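Side-chain contacts in enterobactin synthetase component F-related protein (PDB 4OXI), which probably activates glycine with ATP, as an adenylation domain that binds glycyl-adenosine-5'-phosphate, in a lipopolysaccharide modification pathway giving antimicrobial peptide resistance: residues 91-96 / 120-125; 109-114 / 271-276. All coordinates share one frame; numbering follows the deposited sequence.

In the fold
Of the elements in the two contacts, helix 78-95 comes first and ends in segment 91-96. After strand 99-102 the chain enters helix 108-119, which carries segment 109-114, and then turns into 120-125, where contact 1 closes its loop back onto helix 78-95. Contact 2 closes a much longer loop, from 109-114 to 271-276. The segments alternate along the chain, so the two closures cross rather than nest. Ile114 CG2 lies 3.6 Å from Tyr124 CE2, and Ala113 also packs on Trp92. Together they tie helix 78-95 and strand 123-126, beside strand 99-102 in a parallel sheet, through helix 108-119 to helix 268-279, which connects strands 257-260 and 282-285 of another sheet.

Contact 1. Residues 91-96 / 120-125; sequences YWHLQG and GGMTYI
Met122 pushes its thioether between Trp92 and His93, two neighbours on the last turn of helix 78-95, while the imidazole of His93 bonds to the backbone at Gly120. The methyl group makes the tighter apolar contact: Met122 CE lies 3.4 Å from Trp92 CE3 and also touches Trp92 CB, so it sits where the indole joins its own methylene. The bend at chi3 (47°) turns CE onto the tryptophan, while SD, placed by the two torsions before it, lies close to both residues. Met122 SD is 3.7 Å from Trp92 CB and 3.8 Å from His93 CD2; its position relative to the indole makes a Met-aromatic contact, approached obliquely. On the polar side, His93 NE2 donates to Gly120 O at 2.8 Å with an N-H...O angle of 162°. The acceptor lies in the imidazole plane, and the donor lies in the carbonyl plane on a lone pair, a geometry that should restrain rotation of the imidazole.

The carbonyl used here lies just after helix 108-119, inside the beta-alpha-beta crossover that links the parallel strands 99-102 and 123-126. Gly121, with positive phi, is the C-prime residue of a Schellman motif: Met122 N returns to Ser117 O and Gly121 N to Tyr118 O, which turns the chain from the helix toward the strand. Helix 78-95 ends in the same way, with Gly96 N bonded to His93 O. Further out, Tyr172 meets the Trp92 ring edge-to-face, and Ala113 and Ala116 of helix 108-119 also pack on that indole. Val100 of the neighbouring strand touches both Trp92 and Met122, while Tyr236 OH is hydrogen-bonded to Met122 O.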
loop_
_atom_site.group_PDB
_atom_site.type_symbol
_atom_site.label_atom_id
_atom_site.label_comp_id
_atom_site.label_asym_id
_atom_site.label_seq_id
_atom_site.Cartn_x
_atom_site.Cartn_y
_atom_site.Cartn_z
ATOM N N TYR A 91 -17.163 20.840 -0.834
ATOM C CA TYR A 91 -17.227 21.234 -2.226
ATOM C C TYR A 91 -17.541 20.005 -3.100
ATOM O O TYR A 91 -18.447 20.049 -3.943
ATOM C CB TYR A 91 -15.905 21.904 -2.619
ATOM C CG TYR A 91 -15.906 22.664 -3.926
ATOM C CD1 TYR A 91 -15.852 24.057 -3.946
ATOM C CD2 TYR A 91 -15.929 21.994 -5.138
ATOM C CE1 TYR A 91 -15.829 24.754 -5.148
ATOM C CE2 TYR A 91 -15.910 22.678 -6.339
ATOM C CZ TYR A 91 -15.857 24.052 -6.337
ATOM O OH TYR A 91 -15.827 24.720 -7.541
ATOM N N TRP A 92 -16.813 18.908 -2.882
ATOM C CA TRP A 92 -17.054 17.661 -3.621
ATOM C C TRP A 92 -18.478 17.125 -3.456
ATOM O O TRP A 92 -19.053 16.635 -4.410
ATOM C CB TRP A 92 -16.056 16.584 -3.185
ATOM C CG TRP A 92 -14.668 16.874 -3.618
ATOM C CD1 TRP A 92 -14.289 17.681 -4.651
ATOM C CD2 TRP A 92 -13.456 16.364 -3.035
ATOM N NE1 TRP A 92 -12.916 17.704 -4.750
ATOM C CE2 TRP A 92 -12.383 16.906 -3.767
ATOM C CE3 TRP A 92 -13.180 15.503 -1.967
ATOM C CZ2 TRP A 92 -11.047 16.611 -3.470
ATOM C CZ3 TRP A 92 -11.847 15.200 -1.675
ATOM C CH2 TRP A 92 -10.802 15.760 -2.417
ATOM N N HIS A 93 -19.027 17.192 -2.244
ATOM C CA HIS A 93 -20.422 16.814 -2.002
ATOM C C HIS A 93 -21.387 17.628 -2.863
ATOM O O HIS A 93 -22.304 17.073 -3.477
ATOM C CB HIS A 93 -20.791 17.003 -0.530
ATOM C CG HIS A 93 -20.286 15.913 0.358
ATOM N ND1 HIS A 93 -20.408 15.957 1.730
ATOM C CD2 HIS A 93 -19.657 14.749 0.068
ATOM C CE1 HIS A 93 -19.880 14.860 2.249
ATOM N NE2 HIS A 93 -19.415 14.113 1.265
ATOM N N LEU A 94 -21.175 18.942 -2.904
ATOM C CA LEU A 94 -22.015 19.825 -3.702
ATOM C C LEU A 94 -21.841 19.550 -5.184
ATOM O O LEU A 94 -22.763 19.766 -5.969
ATOM C CB LEU A 94 -21.688 21.287 -3.402
ATOM C CG LEU A 94 -21.911 21.666 -1.940
ATOM C CD1 LEU A 94 -21.638 23.146 -1.749
ATOM C CD2 LEU A 94 -23.334 21.336 -1.495
ATOM N N GLN A 95 -20.661 19.077 -5.570
ATOM C CA GLN A 95 -20.393 18.713 -6.963
ATOM C C GLN A 95 -20.917 17.323 -7.299
ATOM O O GLN A 95 -20.971 16.948 -8.461
ATOM C CB GLN A 95 -18.885 18.748 -7.246
ATOM C CG GLN A 95 -18.300 20.150 -7.379
ATOM C CD GLN A 95 -18.777 20.840 -8.643
ATOM O OE1 GLN A 95 -19.631 21.721 -8.596
ATOM N NE2 GLN A 95 -18.239 20.429 -9.777
ATOM N N GLY A 96 -21.287 16.549 -6.287
ATOM C CA GLY A 96 -21.727 15.181 -6.527
ATOM C C GLY A 96 -20.597 14.266 -6.964
ATOM O O GLY A 96 -20.804 13.330 -7.739
ATOM N N GLY A 120 -15.660 12.700 4.274
ATOM C CA GLY A 120 -16.838 12.870 3.444
ATOM C C GLY A 120 -17.459 11.596 2.875
ATOM O O GLY A 120 -18.390 11.670 2.071
ATOM N N GLY A 121 -16.960 10.426 3.270
ATOM C CA GLY A 121 -17.512 9.181 2.755
ATOM C C GLY A 121 -17.257 8.929 1.271
ATOM O O GLY A 121 -17.987 8.193 0.608
ATOM N N MET A 122 -16.206 9.530 0.737
ATOM C CA MET A 122 -15.900 9.352 -0.677
ATOM C C MET A 122 -14.818 8.306 -0.930
ATOM O O MET A 122 -14.398 7.606 0.002
ATOM C CB MET A 122 -15.581 10.705 -1.296
ATOM C CG MET A 122 -16.846 11.579 -1.303
ATOM S SD MET A 122 -16.492 13.300 -1.566
ATOM C CE MET A 122 -15.366 13.076 -2.950
ATOM N N THR A 123 -14.406 8.172 -2.189
ATOM C CA THR A 123 -13.439 7.146 -2.588
ATOM C C THR A 123 -12.222 7.816 -3.189
ATOM O O THR A 123 -12.354 8.606 -4.135
ATOM C CB THR A 123 -14.019 6.231 -3.690
ATOM O OG1 THR A 123 -15.337 5.803 -3.325
ATOM C CG2 THR A 123 -13.129 5.011 -3.914
ATOM N N TYR A 124 -11.034 7.519 -2.666
ATOM C CA TYR A 124 -9.843 8.090 -3.273
ATOM C C TYR A 124 -9.032 7.063 -4.049
ATOM O O TYR A 124 -9.034 5.873 -3.730
ATOM C CB TYR A 124 -8.997 8.900 -2.276
ATOM C CG TYR A 124 -8.077 8.115 -1.357
ATOM C CD1 TYR A 124 -6.768 7.815 -1.740
ATOM C CD2 TYR A 124 -8.495 7.731 -0.080
ATOM C CE1 TYR A 124 -5.911 7.117 -0.892
ATOM C CE2 TYR A 124 -7.643 7.029 0.783
ATOM C CZ TYR A 124 -6.360 6.737 0.367
ATOM O OH TYR A 124 -5.517 6.066 1.212
ATOM N N ILE A 125 -8.359 7.545 -5.087
ATOM C CA ILE A 125 -7.584 6.700 -5.980
ATOM C C ILE A 125 -6.191 7.304 -6.150
ATOM O O ILE A 125 -6.000 8.248 -6.913
ATOM C CB ILE A 125 -8.267 6.614 -7.352
ATOM C CG1 ILE A 125 -9.745 6.234 -7.175
ATOM C CG2 ILE A 125 -7.550 5.597 -8.271
ATOM C CD1 ILE A 125 -10.597 6.575 -8.354
#

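Contact 2. Residues 109-114 / 271-276; sequences AAYSAI and HDIFYS
Two beta-alpha-beta crossover helices pack together here: helix 108-119 links parallel strands 99-102 and 123-126, and helix 268-279 links strands 257-260 and 282-285 of a different sheet. Ile114 and Tyr111 meet Ile273 and Phe274 in this buried interface, consistent with the layered N-terminal domain of adenylate-forming enzymes. The short segments cross at -61°, and their axes come no closer than 12.0 Å, so long side chains bridge the gap and no hydrogen bond joins the two. Ile273 meets both Tyr111 and Ile114 of the first helix. Its outer arm is fully extended (chi2 180°), carrying Ile273 CD1 to 3.7 Å from Ile114 CD1, the two isoleucines crossing nearly at a right angle. The same methyl approaches the Tyr111 ring obliquely, with Ile273 CD1 3.9 Å from Tyr111 CD1. Beyond this apolar part of the ring, Tyr111 OH is hydrogen-bonded to Gln260 OE1, while Gln260 NE2 bonds to Asp272 OD2, giving the two helices a shared polar partner. Leu283 of strand 282-285 also touches Ile273. Phe274 contributes the far end of its ring, where Phe274 CZ comes within 4.0 Å of Ile114 CG2.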
loop_
_atom_site.group_PDB
_atom_site.type_symbol
_atom_site.label_atom_id
_atom_site.label_comp_id
_atom_site.label_asym_id
_atom_site.label_seq_id
_atom_site.Cartn_x
_atom_site.Cartn_y
_atom_site.Cartn_z
ATOM N N ALA A 109 -1.236 18.526 -0.110
ATOM C CA ALA A 109 -2.450 18.368 -0.909
ATOM C C ALA A 109 -2.919 16.917 -0.934
ATOM O O ALA A 109 -4.110 16.659 -0.878
ATOM C CB ALA A 109 -2.226 18.881 -2.310
ATOM N N ALA A 110 -1.994 15.962 -0.982
ATOM C CA ALA A 110 -2.394 14.543 -0.974
ATOM C C ALA A 110 -3.067 14.147 0.333
ATOM O O ALA A 110 -4.108 13.479 0.316
ATOM C CB ALA A 110 -1.201 13.643 -1.243
ATOM N N TYR A 111 -2.473 14.540 1.465
ATOM C CA TYR A 111 -3.016 14.166 2.779
ATOM C C TYR A 111 -4.315 14.929 3.099
ATOM O O TYR A 111 -5.213 14.383 3.733
ATOM C CB TYR A 111 -1.941 14.314 3.885
ATOM C CG TYR A 111 -0.726 13.483 3.532
ATOM C CD1 TYR A 111 -0.644 12.155 3.888
ATOM C CD2 TYR A 111 0.301 14.017 2.769
ATOM C CE1 TYR A 111 0.450 11.374 3.511
ATOM C CE2 TYR A 111 1.381 13.258 2.392
ATOM C CZ TYR A 111 1.452 11.940 2.765
ATOM O OH TYR A 111 2.541 11.202 2.372
ATOM N N SER A 112 -4.402 16.185 2.663
ATOM C CA SER A 112 -5.635 16.962 2.765
ATOM C C SER A 112 -6.780 16.244 2.056
ATOM O O SER A 112 -7.868 16.128 2.590
ATOM C CB SER A 112 -5.440 18.322 2.075
ATOM O OG SER A 112 -4.715 19.211 2.899
ATOM N N ALA A 113 -6.525 15.801 0.825
ATOM C CA ALA A 113 -7.552 15.149 0.011
ATOM C C ALA A 113 -7.940 13.796 0.565
ATOM O O ALA A 113 -9.103 13.410 0.489
ATOM C CB ALA A 113 -7.090 15.017 -1.443
ATOM N N ILE A 114 -6.976 13.069 1.125
ATOM C CA ILE A 114 -7.278 11.764 1.720
ATOM C C ILE A 114 -8.156 11.898 2.979
ATOM O O ILE A 114 -9.133 11.161 3.136
ATOM C CB ILE A 114 -6.005 10.962 2.019
ATOM C CG1 ILE A 114 -5.320 10.560 0.710
ATOM C CG2 ILE A 114 -6.352 9.704 2.808
ATOM C CD1 ILE A 114 -3.998 9.853 0.883
ATOM N N HIS A 271 -2.392 2.472 6.369
ATOM C CA HIS A 271 -2.150 2.201 7.783
ATOM C C HIS A 271 -1.551 3.441 8.473
ATOM O O HIS A 271 -2.106 3.927 9.464
ATOM C CB HIS A 271 -1.246 0.978 7.904
ATOM C CG HIS A 271 -0.603 0.814 9.246
ATOM N ND1 HIS A 271 -0.892 -0.244 10.082
ATOM C CD2 HIS A 271 0.347 1.542 9.877
ATOM C CE1 HIS A 271 -0.161 -0.150 11.175
ATOM N NE2 HIS A 271 0.605 0.920 11.075
ATOM N N ASP A 272 -0.438 3.959 7.943
ATOM C CA ASP A 272 0.242 5.114 8.543
ATOM C C ASP A 272 -0.746 6.241 8.825
ATOM O O ASP A 272 -0.812 6.776 9.942
ATOM C CB ASP A 272 1.340 5.677 7.609
ATOM C CG ASP A 272 2.395 4.632 7.202
ATOM O OD1 ASP A 272 2.655 3.686 7.988
ATOM O OD2 ASP A 272 2.986 4.766 6.087
ATOM N N ILE A 273 -1.511 6.596 7.796
ATOM C CA ILE A 273 -2.406 7.753 7.845
ATOM C C ILE A 273 -3.533 7.604 8.864
ATOM O O ILE A 273 -3.794 8.520 9.646
ATOM C CB ILE A 273 -3.021 8.041 6.449
ATOM C CG1 ILE A 273 -1.937 8.465 5.460
ATOM C CG2 ILE A 273 -4.077 9.114 6.533
ATOM C CD1 ILE A 273 -2.474 8.763 4.056
ATOM N N PHE A 274 -4.214 6.463 8.867
ATOM C CA PHE A 274 -5.386 6.334 9.727
ATOM C C PHE A 274 -5.060 5.876 11.139
ATOM O O PHE A 274 -5.804 6.185 12.073
ATOM C CB PHE A 274 -6.479 5.501 9.045
ATOM C CG PHE A 274 -7.061 6.197 7.858
ATOM C CD1 PHE A 274 -8.004 7.200 8.035
ATOM C CD2 PHE A 274 -6.625 5.901 6.574
ATOM C CE1 PHE A 274 -8.518 7.879 6.955
ATOM C CE2 PHE A 274 -7.138 6.574 5.484
ATOM C CZ PHE A 274 -8.085 7.563 5.671
ATOM N N TYR A 275 -3.940 5.167 11.284
ATOM C CA TYR A 275 -3.385 4.831 12.592
ATOM C C TYR A 275 -3.048 6.126 13.322
ATOM O O TYR A 275 -3.354 6.295 14.499
ATOM C CB TYR A 275 -2.091 4.069 12.387
ATOM C CG TYR A 275 -1.559 3.272 13.555
ATOM C CD1 TYR A 275 -2.366 2.905 14.635
ATOM C CD2 TYR A 275 -0.240 2.852 13.553
ATOM C CE1 TYR A 275 -1.848 2.133 15.686
ATOM C CE2 TYR A 275 0.274 2.096 14.572
ATOM C CZ TYR A 275 -0.523 1.739 15.639
ATOM O OH TYR A 275 0.058 0.988 16.635
ATOM N N SER A 276 -2.395 7.048 12.625
ATOM C CA SER A 276 -2.053 8.313 13.254
ATOM C C SER A 276 -3.324 9.096 13.592
ATOM O O SER A 276 -3.448 9.679 14.664
ATOM C CB SER A 276 -1.146 9.143 12.344
ATOM O OG SER A 276 -0.895 10.418 12.927
#